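Local coordinates for protein homocysteine S-methyltransferase (Escherichia coli, PDB 5DMM) that transfers a methyl group from S-methylmethionine, or less efficiently from S-adenosylmethionine, to homocysteine, making methionine with the help of zinc, at residues I16-G21 with G62-I67; A119-P124 with A166-P171; A191-T196 with P220-L225; E233-A238 with A278-Q283; L250-N255 with R290-C295. All blocks are in the same frame, centred on the assembly; numbering follows the deposited sequence.

Interaction 1: residues I16-G21 with G62-I67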
# COMPACT_ATOMS: atom_id res chain seq x y z
N ILE A 16 6.14 16.72 1.46
CA ILE A 16 6.19 15.36 0.93
C ILE A 16 6.52 14.34 2.02
O ILE A 16 7.42 14.56 2.82
CB ILE A 16 7.26 15.22 -0.20
CG1 ILE A 16 6.94 16.15 -1.37
CG2 ILE A 16 7.37 13.77 -0.68
CD1 ILE A 16 5.53 16.04 -1.86
N LEU A 17 5.76 13.24 2.03
CA LEU A 17 6.02 12.06 2.85
C LEU A 17 6.48 10.93 1.93
O LEU A 17 5.74 10.56 1.01
CB LEU A 17 4.75 11.65 3.60
CG LEU A 17 4.71 10.75 4.83
CD1 LEU A 17 3.37 10.96 5.52
CD2 LEU A 17 4.92 9.29 4.46
N LEU A 18 7.67 10.37 2.14
CA LEU A 18 8.14 9.34 1.23
C LEU A 18 7.66 7.96 1.66
O LEU A 18 7.73 7.61 2.84
CB LEU A 18 9.68 9.34 1.10
CG LEU A 18 10.30 10.53 0.36
CD1 LEU A 18 11.80 10.33 0.27
CD2 LEU A 18 9.69 10.71 -1.04
N LEU A 19 7.17 7.18 0.71
CA LEU A 19 6.82 5.79 0.95
C LEU A 19 8.02 4.92 0.66
O LEU A 19 9.13 5.43 0.45
CB LEU A 19 5.62 5.38 0.10
CG LEU A 19 4.40 6.29 0.25
CD1 LEU A 19 3.23 5.81 -0.61
CD2 LEU A 19 3.99 6.38 1.71
N ASP A 20 7.83 3.60 0.67
CA ASP A 20 8.91 2.71 0.32
C ASP A 20 8.73 2.26 -1.12
O ASP A 20 7.96 2.87 -1.87
CB ASP A 20 8.97 1.50 1.27
CG ASP A 20 7.70 0.67 1.24
OD1 ASP A 20 6.71 1.05 0.58
OD2 ASP A 20 7.69 -0.39 1.91
N GLY A 21 9.41 1.19 -1.49
CA GLY A 21 9.29 0.64 -2.83
C GLY A 21 9.06 -0.86 -2.76
O GLY A 21 8.71 -1.39 -1.70
N GLY A 62 15.43 6.75 2.95
CA GLY A 62 14.65 7.95 3.17
C GLY A 62 13.15 7.74 3.33
O GLY A 62 12.42 8.70 3.57
N ALA A 63 12.69 6.49 3.19
CA ALA A 63 11.27 6.19 3.37
C ALA A 63 10.83 6.58 4.77
O ALA A 63 11.54 6.34 5.74
CB ALA A 63 10.98 4.70 3.12
N GLN A 64 9.64 7.18 4.89
CA GLN A 64 9.10 7.49 6.20
C GLN A 64 7.90 6.61 6.51
O GLN A 64 7.31 6.71 7.59
CB GLN A 64 8.73 8.97 6.27
CG GLN A 64 9.96 9.85 6.03
CD GLN A 64 9.60 11.24 5.55
OE1 GLN A 64 9.33 11.45 4.37
NE2 GLN A 64 9.61 12.19 6.47
N CYS A 65 7.55 5.75 5.56
CA CYS A 65 6.47 4.78 5.75
C CYS A 65 6.83 3.46 5.08
O CYS A 65 7.09 3.42 3.87
CB CYS A 65 5.15 5.31 5.20
SG CYS A 65 3.72 4.24 5.57
N ALA A 66 6.83 2.37 5.85
CA ALA A 66 6.99 1.04 5.29
C ALA A 66 5.63 0.42 4.98
O ALA A 66 4.68 0.57 5.76
CB ALA A 66 7.77 0.13 6.26
N ILE A 67 5.53 -0.28 3.86
CA ILE A 67 4.29 -1.01 3.56
C ILE A 67 4.55 -2.50 3.77
O ILE A 67 5.46 -3.05 3.18
CB ILE A 67 3.81 -0.75 2.12
CG1 ILE A 67 3.56 0.75 1.94
CG2 ILE A 67 2.54 -1.56 1.83
CD1 ILE A 67 3.19 1.18 0.51

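Interaction 2: residues A119-P124 with A166-P171. With HCS (2-amino-4-mercapto-butyric acid), chain F.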
# COMPACT_ATOMS: atom_id res chain seq x y z
N ALA A 119 2.55 0.96 7.39
CA ALA A 119 1.23 0.82 6.80
C ALA A 119 0.98 -0.64 6.47
O ALA A 119 1.80 -1.27 5.81
CB ALA A 119 1.10 1.68 5.55
N GLY A 120 -0.17 -1.16 6.90
CA GLY A 120 -0.50 -2.55 6.60
C GLY A 120 -1.09 -2.68 5.21
O GLY A 120 -2.12 -2.07 4.90
N SER A 121 -0.45 -3.48 4.36
CA SER A 121 -0.92 -3.64 2.99
C SER A 121 -2.21 -4.47 2.91
O SER A 121 -2.28 -5.61 3.40
CB SER A 121 0.13 -4.30 2.12
OG SER A 121 -0.45 -4.61 0.87
N VAL A 122 -3.21 -3.87 2.27
CA VAL A 122 -4.47 -4.54 1.96
C VAL A 122 -4.66 -4.58 0.45
O VAL A 122 -4.99 -3.57 -0.18
CB VAL A 122 -5.66 -3.81 2.62
CG1 VAL A 122 -7.00 -4.32 2.08
CG2 VAL A 122 -5.59 -3.98 4.13
N GLY A 123 -4.43 -5.75 -0.13
CA GLY A 123 -4.55 -5.89 -1.58
C GLY A 123 -5.97 -6.25 -1.96
O GLY A 123 -6.77 -6.65 -1.10
N PRO A 124 -6.29 -6.14 -3.26
CA PRO A 124 -7.66 -6.39 -3.73
C PRO A 124 -7.97 -7.88 -3.82
O PRO A 124 -7.06 -8.70 -3.86
CB PRO A 124 -7.66 -5.76 -5.13
CG PRO A 124 -6.24 -5.93 -5.61
CD PRO A 124 -5.38 -5.77 -4.36
N ALA A 166 -2.89 0.49 4.09
CA ALA A 166 -2.68 0.81 2.69
C ALA A 166 -3.59 -0.06 1.83
O ALA A 166 -3.22 -1.18 1.45
CB ALA A 166 -1.23 0.60 2.31
N CYS A 167 -4.79 0.43 1.55
CA CYS A 167 -5.72 -0.31 0.72
C CYS A 167 -5.36 0.05 -0.71
O CYS A 167 -5.63 1.16 -1.15
CB CYS A 167 -7.16 0.05 1.05
SG CYS A 167 -7.58 -0.27 2.79
N GLU A 168 -4.72 -0.87 -1.42
CA GLU A 168 -3.98 -0.49 -2.63
C GLU A 168 -4.24 -1.38 -3.84
O GLU A 168 -4.71 -2.51 -3.71
CB GLU A 168 -2.49 -0.50 -2.32
CG GLU A 168 -1.98 -1.89 -1.89
CD GLU A 168 -0.50 -1.89 -1.55
OE1 GLU A 168 0.17 -0.85 -1.76
OE2 GLU A 168 -0.01 -2.94 -1.06
N THR A 169 -3.89 -0.86 -5.02
CA THR A 169 -4.03 -1.59 -6.28
C THR A 169 -5.50 -2.00 -6.50
O THR A 169 -5.79 -3.04 -7.09
CB THR A 169 -3.12 -2.85 -6.31
OG1 THR A 169 -1.91 -2.60 -5.59
CG2 THR A 169 -2.76 -3.25 -7.74
N LEU A 170 -6.42 -1.14 -6.06
CA LEU A 170 -7.85 -1.45 -6.08
C LEU A 170 -8.49 -1.09 -7.43
O LEU A 170 -8.43 0.05 -7.85
CB LEU A 170 -8.56 -0.68 -4.96
CG LEU A 170 -8.00 -0.79 -3.54
CD1 LEU A 170 -8.78 0.12 -2.61
CD2 LEU A 170 -8.05 -2.23 -3.04
N PRO A 171 -9.12 -2.07 -8.10
CA PRO A 171 -9.67 -1.88 -9.44
C PRO A 171 -11.19 -1.83 -9.51
O PRO A 171 -11.73 -1.51 -10.57
CB PRO A 171 -9.19 -3.13 -10.17
CG PRO A 171 -9.31 -4.20 -9.08
CD PRO A 171 -9.03 -3.51 -7.76
N HCS F . 2.55 -5.62 -2.73
CA HCS F . 2.76 -4.25 -3.17
CB HCS F . 1.68 -3.87 -4.17
CG HCS F . 1.74 -4.76 -5.40
SD HCS F . 0.68 -4.07 -6.70
C HCS F . 2.70 -3.33 -1.98
OXT HCS F . 2.46 -3.82 -0.86
O HCS F . 2.89 -2.11 -2.17

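Interaction 3: residues A191-T196 with P220-L225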
# COMPACT_ATOMS: atom_id res chain seq x y z
N ALA A 191 -6.87 4.91 6.87
CA ALA A 191 -6.40 4.26 5.65
C ALA A 191 -6.18 5.23 4.50
O ALA A 191 -6.82 6.30 4.45
CB ALA A 191 -7.39 3.18 5.21
N TRP A 192 -5.31 4.86 3.56
CA TRP A 192 -5.36 5.46 2.23
C TRP A 192 -5.95 4.42 1.30
O TRP A 192 -5.89 3.22 1.57
CB TRP A 192 -3.99 5.98 1.74
CG TRP A 192 -2.92 4.99 1.25
CD1 TRP A 192 -2.97 4.20 0.13
CD2 TRP A 192 -1.62 4.78 1.83
NE1 TRP A 192 -1.79 3.49 -0.00
CE2 TRP A 192 -0.95 3.83 1.03
CE3 TRP A 192 -0.97 5.29 2.96
CZ2 TRP A 192 0.35 3.40 1.31
CZ3 TRP A 192 0.32 4.87 3.24
CH2 TRP A 192 0.97 3.93 2.42
N PHE A 193 -6.61 4.90 0.25
CA PHE A 193 -7.14 4.06 -0.81
C PHE A 193 -6.44 4.45 -2.10
O PHE A 193 -6.52 5.61 -2.54
CB PHE A 193 -8.66 4.25 -0.96
CG PHE A 193 -9.49 3.45 0.02
CD1 PHE A 193 -9.24 3.49 1.38
CD2 PHE A 193 -10.55 2.67 -0.43
CE1 PHE A 193 -10.02 2.75 2.29
CE2 PHE A 193 -11.34 1.93 0.47
CZ PHE A 193 -11.07 1.97 1.83
N SER A 194 -5.75 3.49 -2.70
CA SER A 194 -5.04 3.72 -3.94
C SER A 194 -5.54 2.76 -5.02
O SER A 194 -5.78 1.59 -4.74
CB SER A 194 -3.54 3.58 -3.72
OG SER A 194 -2.84 3.77 -4.94
N PHE A 195 -5.69 3.28 -6.24
CA PHE A 195 -6.43 2.64 -7.32
C PHE A 195 -5.59 2.29 -8.54
O PHE A 195 -4.58 2.95 -8.82
CB PHE A 195 -7.57 3.56 -7.79
CG PHE A 195 -8.31 4.23 -6.67
CD1 PHE A 195 -9.01 3.47 -5.75
CD2 PHE A 195 -8.28 5.60 -6.53
CE1 PHE A 195 -9.68 4.08 -4.71
CE2 PHE A 195 -8.95 6.22 -5.49
CZ PHE A 195 -9.65 5.45 -4.58
N THR A 196 -6.02 1.26 -9.28
CA THR A 196 -5.53 1.07 -10.65
C THR A 196 -6.57 1.62 -11.62
O THR A 196 -7.77 1.68 -11.30
CB THR A 196 -5.23 -0.41 -10.99
OG1 THR A 196 -6.43 -1.19 -10.89
CG2 THR A 196 -4.17 -0.96 -10.07
N PRO A 220 -14.51 9.65 6.82
CA PRO A 220 -13.39 10.41 7.41
C PRO A 220 -12.15 9.56 7.70
O PRO A 220 -11.03 10.10 7.68
CB PRO A 220 -13.98 10.95 8.72
CG PRO A 220 -15.45 10.88 8.56
CD PRO A 220 -15.76 9.79 7.59
N GLN A 221 -12.31 8.26 7.94
CA GLN A 221 -11.16 7.41 8.18
C GLN A 221 -10.24 7.29 6.98
O GLN A 221 -9.08 6.88 7.13
CB GLN A 221 -11.59 6.02 8.60
CG GLN A 221 -12.23 5.96 9.95
CD GLN A 221 -12.89 4.63 10.18
OE1 GLN A 221 -13.91 4.33 9.55
NE2 GLN A 221 -12.31 3.80 11.04
N VAL A 222 -10.75 7.59 5.79
CA VAL A 222 -9.92 7.59 4.58
C VAL A 222 -9.20 8.93 4.49
O VAL A 222 -9.79 9.97 4.18
CB VAL A 222 -10.75 7.34 3.31
CG1 VAL A 222 -9.86 7.39 2.08
CG2 VAL A 222 -11.45 5.98 3.38
N VAL A 223 -7.91 8.91 4.81
CA VAL A 223 -7.17 10.15 4.98
C VAL A 223 -6.30 10.52 3.77
O VAL A 223 -5.66 11.58 3.77
CB VAL A 223 -6.28 10.09 6.23
CG1 VAL A 223 -7.15 9.96 7.48
CG2 VAL A 223 -5.33 8.91 6.13
N ALA A 224 -6.27 9.65 2.76
CA ALA A 224 -5.56 9.94 1.52
C ALA A 224 -6.04 9.02 0.40
O ALA A 224 -6.57 7.93 0.65
CB ALA A 224 -4.04 9.83 1.72
N LEU A 225 -5.88 9.48 -0.84
CA LEU A 225 -6.37 8.79 -2.04
C LEU A 225 -5.28 8.86 -3.09
O LEU A 225 -4.55 9.83 -3.13
CB LEU A 225 -7.62 9.48 -2.61
CG LEU A 225 -8.86 9.67 -1.76
CD1 LEU A 225 -9.96 10.26 -2.59
CD2 LEU A 225 -9.27 8.32 -1.24

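Interaction 4: residues E233-A238 with A278-Q283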
# COMPACT_ATOMS: atom_id res chain seq x y z
N GLU A 233 4.41 6.96 -17.27
CA GLU A 233 3.89 7.95 -18.22
C GLU A 233 2.41 8.25 -18.02
O GLU A 233 1.88 9.16 -18.64
CB GLU A 233 4.12 7.48 -19.66
CG GLU A 233 3.39 6.19 -20.04
CD GLU A 233 4.29 4.97 -20.00
OE1 GLU A 233 5.25 4.95 -19.20
OE2 GLU A 233 4.04 4.03 -20.78
N ASN A 234 1.75 7.49 -17.16
CA ASN A 234 0.31 7.66 -16.96
C ASN A 234 -0.06 8.29 -15.62
O ASN A 234 -1.25 8.52 -15.33
CB ASN A 234 -0.39 6.31 -17.13
CG ASN A 234 -0.29 5.77 -18.54
OD1 ASN A 234 -0.23 6.55 -19.49
ND2 ASN A 234 -0.29 4.46 -18.69
N THR A 235 0.95 8.60 -14.81
CA THR A 235 0.72 9.10 -13.45
C THR A 235 0.23 10.54 -13.38
O THR A 235 -0.74 10.83 -12.69
CB THR A 235 1.99 9.02 -12.61
OG1 THR A 235 3.05 9.73 -13.26
CG2 THR A 235 2.40 7.56 -12.41
N THR A 236 0.90 11.45 -14.07
CA THR A 236 0.63 12.87 -13.89
C THR A 236 -0.79 13.25 -14.31
O THR A 236 -1.46 14.01 -13.61
CB THR A 236 1.68 13.73 -14.65
OG1 THR A 236 2.97 13.48 -14.08
CG2 THR A 236 1.37 15.22 -14.50
N ALA A 237 -1.27 12.70 -15.42
CA ALA A 237 -2.62 12.99 -15.89
C ALA A 237 -3.69 12.55 -14.89
O ALA A 237 -4.68 13.25 -14.65
CB ALA A 237 -2.86 12.32 -17.24
N ALA A 238 -3.48 11.37 -14.31
CA ALA A 238 -4.39 10.82 -13.32
C ALA A 238 -4.42 11.68 -12.07
O ALA A 238 -5.49 11.96 -11.53
CB ALA A 238 -4.00 9.40 -12.98
N ALA A 278 12.05 9.54 -9.92
CA ALA A 278 12.25 10.75 -9.12
C ALA A 278 12.18 12.05 -9.93
O ALA A 278 11.94 13.11 -9.35
CB ALA A 278 13.58 10.67 -8.39
N ASP A 279 12.36 11.98 -11.24
CA ASP A 279 12.26 13.19 -12.08
C ASP A 279 10.87 13.79 -12.09
O ASP A 279 10.69 14.97 -12.44
CB ASP A 279 12.69 12.88 -13.52
CG ASP A 279 14.17 12.63 -13.66
OD1 ASP A 279 14.93 13.04 -12.75
OD2 ASP A 279 14.58 12.02 -14.66
N TYR A 280 9.87 12.99 -11.73
CA TYR A 280 8.47 13.41 -11.74
C TYR A 280 8.03 14.15 -10.48
O TYR A 280 6.91 14.68 -10.43
CB TYR A 280 7.57 12.20 -11.93
CG TYR A 280 7.55 11.65 -13.33
CD1 TYR A 280 6.52 11.97 -14.20
CD2 TYR A 280 8.57 10.81 -13.78
CE1 TYR A 280 6.50 11.47 -15.48
CE2 TYR A 280 8.56 10.31 -15.06
CZ TYR A 280 7.52 10.65 -15.91
OH TYR A 280 7.50 10.16 -17.19
N LEU A 281 8.87 14.18 -9.46
CA LEU A 281 8.48 14.71 -8.17
C LEU A 281 7.89 16.14 -8.25
O LEU A 281 6.85 16.41 -7.63
CB LEU A 281 9.67 14.66 -7.20
CG LEU A 281 9.55 15.27 -5.81
CD1 LEU A 281 8.24 14.93 -5.15
CD2 LEU A 281 10.70 14.77 -4.94
N PRO A 282 8.51 17.06 -9.01
CA PRO A 282 7.87 18.38 -9.08
C PRO A 282 6.48 18.39 -9.74
O PRO A 282 5.60 19.08 -9.21
CB PRO A 282 8.86 19.21 -9.91
CG PRO A 282 10.16 18.54 -9.72
CD PRO A 282 9.86 17.07 -9.62
N GLN A 283 6.27 17.67 -10.84
CA GLN A 283 4.95 17.59 -11.47
C GLN A 283 3.94 17.01 -10.49
O GLN A 283 2.81 17.48 -10.39
CB GLN A 283 4.93 16.69 -12.70
CG GLN A 283 5.62 17.16 -13.94
CD GLN A 283 5.88 15.98 -14.85
OE1 GLN A 283 4.98 15.18 -15.13
NE2 GLN A 283 7.13 15.82 -15.28

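Interaction 5: residues L250-N255 with R290-C295. With ZN (zinc ion), chain B.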
# COMPACT_ATOMS: atom_id res chain seq x y z
N LEU A 250 -2.71 13.40 -1.80
CA LEU A 250 -2.77 12.37 -2.83
C LEU A 250 -1.57 11.44 -2.75
O LEU A 250 -0.46 11.86 -2.42
CB LEU A 250 -2.86 12.99 -4.23
CG LEU A 250 -4.12 13.83 -4.52
CD1 LEU A 250 -4.09 14.34 -5.96
CD2 LEU A 250 -5.42 13.05 -4.23
N VAL A 251 -1.82 10.17 -3.08
CA VAL A 251 -0.82 9.12 -3.00
C VAL A 251 -0.37 8.71 -4.39
O VAL A 251 -1.19 8.57 -5.30
CB VAL A 251 -1.40 7.87 -2.27
CG1 VAL A 251 -0.35 6.79 -2.17
CG2 VAL A 251 -1.91 8.24 -0.89
N VAL A 252 0.92 8.49 -4.57
CA VAL A 252 1.39 8.03 -5.87
C VAL A 252 2.63 7.16 -5.71
O VAL A 252 3.63 7.58 -5.15
CB VAL A 252 1.68 9.22 -6.84
CG1 VAL A 252 2.63 10.25 -6.22
CG2 VAL A 252 2.23 8.72 -8.16
N TYR A 253 2.53 5.92 -6.15
CA TYR A 253 3.70 5.08 -6.24
C TYR A 253 3.60 4.16 -7.45
O TYR A 253 2.93 3.12 -7.41
CB TYR A 253 3.95 4.28 -4.94
CG TYR A 253 2.80 3.60 -4.20
CD1 TYR A 253 2.81 2.22 -4.00
CD2 TYR A 253 1.77 4.34 -3.60
CE1 TYR A 253 1.81 1.58 -3.28
CE2 TYR A 253 0.76 3.70 -2.89
CZ TYR A 253 0.79 2.32 -2.72
OH TYR A 253 -0.21 1.68 -2.02
N PRO A 254 4.25 4.57 -8.55
CA PRO A 254 4.14 3.88 -9.83
C PRO A 254 5.16 2.76 -9.99
O PRO A 254 6.05 2.59 -9.16
CB PRO A 254 4.40 5.00 -10.84
CG PRO A 254 5.42 5.85 -10.12
CD PRO A 254 4.96 5.86 -8.68
N ASN A 255 5.01 2.01 -11.07
CA ASN A 255 6.01 1.01 -11.44
C ASN A 255 7.26 1.69 -11.96
O ASN A 255 7.22 2.83 -12.42
CB ASN A 255 5.43 0.06 -12.47
CG ASN A 255 4.18 -0.63 -11.98
OD1 ASN A 255 4.05 -0.90 -10.79
ND2 ASN A 255 3.25 -0.90 -12.88
N ARG A 290 1.24 14.07 -1.94
CA ARG A 290 2.04 14.29 -0.73
C ARG A 290 2.57 12.98 -0.12
O ARG A 290 3.30 13.01 0.86
CB ARG A 290 1.23 15.06 0.30
CG ARG A 290 0.82 16.44 -0.19
CD ARG A 290 0.21 17.29 0.91
NE ARG A 290 1.23 17.70 1.88
CZ ARG A 290 0.98 18.33 3.02
NH1 ARG A 290 -0.27 18.63 3.36
NH2 ARG A 290 1.99 18.65 3.83
N LEU A 291 2.18 11.86 -0.70
CA LEU A 291 2.72 10.55 -0.29
C LEU A 291 3.27 9.92 -1.55
O LEU A 291 2.50 9.58 -2.45
CB LEU A 291 1.66 9.66 0.35
CG LEU A 291 1.22 9.93 1.80
CD1 LEU A 291 0.41 11.20 1.90
CD2 LEU A 291 0.41 8.77 2.38
N ILE A 292 4.59 9.76 -1.63
CA ILE A 292 5.25 9.37 -2.86
C ILE A 292 6.23 8.21 -2.62
O ILE A 292 7.05 8.25 -1.72
CB ILE A 292 5.99 10.57 -3.48
CG1 ILE A 292 5.00 11.72 -3.69
CG2 ILE A 292 6.67 10.17 -4.80
CD1 ILE A 292 5.56 12.89 -4.42
N GLY A 293 6.11 7.17 -3.43
CA GLY A 293 7.04 6.06 -3.36
C GLY A 293 7.10 5.30 -4.66
O GLY A 293 6.86 5.87 -5.72
N GLY A 294 7.41 4.00 -4.58
CA GLY A 294 7.52 3.18 -5.77
C GLY A 294 6.76 1.88 -5.66
O GLY A 294 6.53 1.37 -4.56
N CYS A 295 6.37 1.33 -6.80
CA CYS A 295 5.70 0.04 -6.83
C CYS A 295 6.61 -0.98 -7.55
O CYS A 295 7.79 -1.10 -7.22
CB CYS A 295 4.33 0.17 -7.51
SG CYS A 295 3.02 -0.95 -6.88
ZN ZN B . 2.55 -2.47 -8.09

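Interaction 1: residues I16-G21 with G62-I67
Asp20 meets Ile67 through both oxygens of its carboxylate. OD2 accepts a hydrogen bond from Ile67 N at 2.9 Å. The bond is nearly straight at the hydrogen, 176°, but the N-H comes from above the carboxylate plane. OD1 lies against the isoleucine side chain, 3.4 Å from Ile67 CG1. The acid reaches this place because its CG sits between the backbone N and the carbonyl carbon (chi1 61°). With an alanine here, the Ile67 N-H would probably lose its acceptor and the flank of the isoleucine would be less firmly held. Gln64 and Leu18 grip each other twice. Leu18 N donates to Gln64 OE1 at 3.0 Å, and Gln64 N donates to Leu18 O at 2.8 Å. The same Leu18 O receives a weak, bent bond from Cys65 N. The other end of the amide is held too, since Gln64 NE2 bonds Gln14 OE1. Leu18 also lays CD1 against Gly62 O at 3.7 Å. Cys65 CB packs on Leu19 CD2 at 3.8 Å and on Leu17 CD2. Helix 48-61 backs the contact, with Tyr58 touching Asp20 and Ala63. The side chain of Ile67 belongs to the homocysteine pocket. The contact brings strands 17-18 and 65-67 together and closes the TIM barrel, partly through the Gln64 amide.

Interaction 2: residues A119-P124 with A166-P171
Two torsions bring Ser121 and Glu168 together. The serine OG points anti to its own N (chi1 171°), while the glutamate CG stands between N and the carbonyl carbon (chi1 61°), its chain extended beyond. Ser121 OG therefore reaches Glu168 OE2 and donates a hydrogen bond of 2.6 Å. It arrives on the anti side of the carboxylate, somewhat out of its plane. The other oxygen, Glu168 OE1, is hydrogen-bonded to Tyr253 OH, so the carboxylate is held at both oxygens. Glu168 OE2 also lies 2.6 Å from OXT of the bound homocysteine. Thr169 meets the far end of the ligand: its OG1 is 3.2 Å from the SD atom. The two strands run parallel, as neighbours in the TIM barrel, and the ligand sits at their C-terminal ends, where barrel enzymes keep their active sites. Backbone bonds hold the register. Ala166 N donates to Gly120 O, Val122 N to Ala166 O and Glu168 N to Val122 O. Val122 O also receives the CA-H of Cys167. On the face of the sheet turned from the ligand, Val122 CB touches Cys167 SG at 4.0 Å, and helix 143-159 packs over the valine. The second segment turns a corner at Thr169. There the Pro124 ring lies against it. Pro124 CG is 3.3 Å from Thr169 O, its CD rests near Glu168 O, and its CB meets Pro171 CD at 3.7 Å and Leu170 CD2 at 4.1 Å.

Interaction 3: residues A191-T196 with P220-L225
Phe193 and Val222 form the apolar centre. Phe193 CE1 lies 3.7 Å from Val222 CG2, and CD1 touches both valine methyls. The two side chains cross at about a right angle. Val222 keeps CG1 anti to its N (chi1 178°), which turns both methyls to the ring. Cutting Val222 back to an alanine is likely to open a gap beside the Phe193 ring and let it shift. Next outward, Leu225 CD2 packs on Phe193 CB at 4.1 Å, and Phe195 CZ approaches the same methyl. Helix 209-217 adds Leu216 to this layer. On the other face of the sheet Trp192 CB meets Ala224 CB at 3.9 Å. The indole runs on into the barrel, where Trp192 NE1 bonds Tyr253 OH. The polar edge is backbone. Phe193 N donates to Ala224 O at 3.1 Å, Val223 N to Ala191 O at 2.9 Å, and Ala191 N to Gln221 O at 3.0 Å. Gln221 turns its NE2 to Leu183 O and Ala189 O. The strands are adjacent and parallel in the TIM barrel. No side-chain hydrogen bond crosses between these segments; the backbone fixes the alignment, and the side chains supply shape and apolar burial.

Interaction 4: residues E233-A238 with A278-Q283
Thr236 reaches Gln283 of the neighbouring segment at the surface of the protein. Its CB is 3.6 Å from Gln283 OE1. From CB the side chain forks. Thr236 CG2 lies anti to the backbone N and passes 3.7 Å from Gln283 OE1. The other branch, OG1, stands beside the backbone N (chi1 -63°) and does the bonding. It donates to Gln283 OE1 at 2.8 Å, tilted 27° from the carbonyl plane of the amide. The two side chains cross at about a right angle. OG1 also meets the Tyr280 ring: it sits at the ring edge, near its plane, 3.9 Å from Tyr280 CD1. One hydroxyl thus touches both partners of the second segment. Thr235 comes near the same ring atom, with OG1 4.2 Å from Tyr280 CD1. Its polar partners lie elsewhere, as OG1 bonds Leu232 O and Trp284 NE1. At the far end of the tyrosine, OH approaches Glu233 CA at 4.4 Å. The contact is small and lies at the surface, with Glu233 and Gln283 exposed. It rests on one side-chain hydrogen bond and a few van der Waals touches. The Tyr280 ring is backed by Trp284, whose ring meets it with the planes about 25° apart. Thr236 lies in the first turn of helix 235-243, and Gln283 lies in helix 281-286. The two helices flank strand 250-253, one before it and one after it in the chain, on the outer layer of the TIM barrel.

Interaction 5: residues L250-N255 with R290-C295
Leu250 opens the pairing: its O accepts hydrogen bonds from Arg290 N at 2.8 Å and from Leu291 N at 3.2 Å. Two neighbouring strands of the TIM barrel run side by side here, parallel and 14° apart. The Arg290 side chain turns elsewhere, to the carbonyls of Asp15, Leu11 and Gln14. Val251 comes next and packs CG2 on Leu291 CB at 4.0 Å; the two side chains share a face of the sheet. Val252 follows on the other face. There its CG1 lies 3.8 Å from Ile292 CG1, the two side chains side by side and pointing the same way. Its backbone is bonded at both ends, N to Leu291 O and O from Gly293 N. Trp284 of helix 281-286 covers both Val252 and Ile292. At Tyr253 the ring is sent into the barrel, toward Glu168 and Trp192, with CG between N and the carbonyl carbon (chi1 43°). Tyr253 CB stays close to the glycine backbone, 3.3 Å from Gly293 C, and Cys295 SG stands obliquely beside the ring. Pro254 continues the backbone pairing past the strands, where Pro254 O receives Cys295 N at 2.7 Å. Asn255 completes the walk. Its OD1 accepts from Cys296 N and rests 3.5 Å from Cys295 CB. Beside it the zinc ion is bound by Cys229 from another strand end and by Cys295 SG at 2.0 Å.

Overall arrangement
Interactions 1, 2, 3 and 5 join neighbouring strands of one parallel barrel, and interaction 4 lies on its helical outer layer. Interaction 1 borders interaction 5, where Leu19 N is 2.6 Å from Ile292 O, and interaction 2, where Ala66 O is 2.7 Å from Ala119 N. Interactions 2 and 3 meet where strands 164-170 and 191-197 pair, Cys167 O being 2.8 Å from Ser194 N. Tyr253 of interaction 5 ties three contacts: its OH is 2.6 Å from Glu168 OE1 and 3.1 Å from Trp192 NE1. Ile67, Ser121, Glu168, Thr169, Tyr253 and Cys295 are among the homocysteine pocket residues, and Cys295 binds the zinc ion. Interaction 4 touches interaction 5 through Leu281 and Ile292.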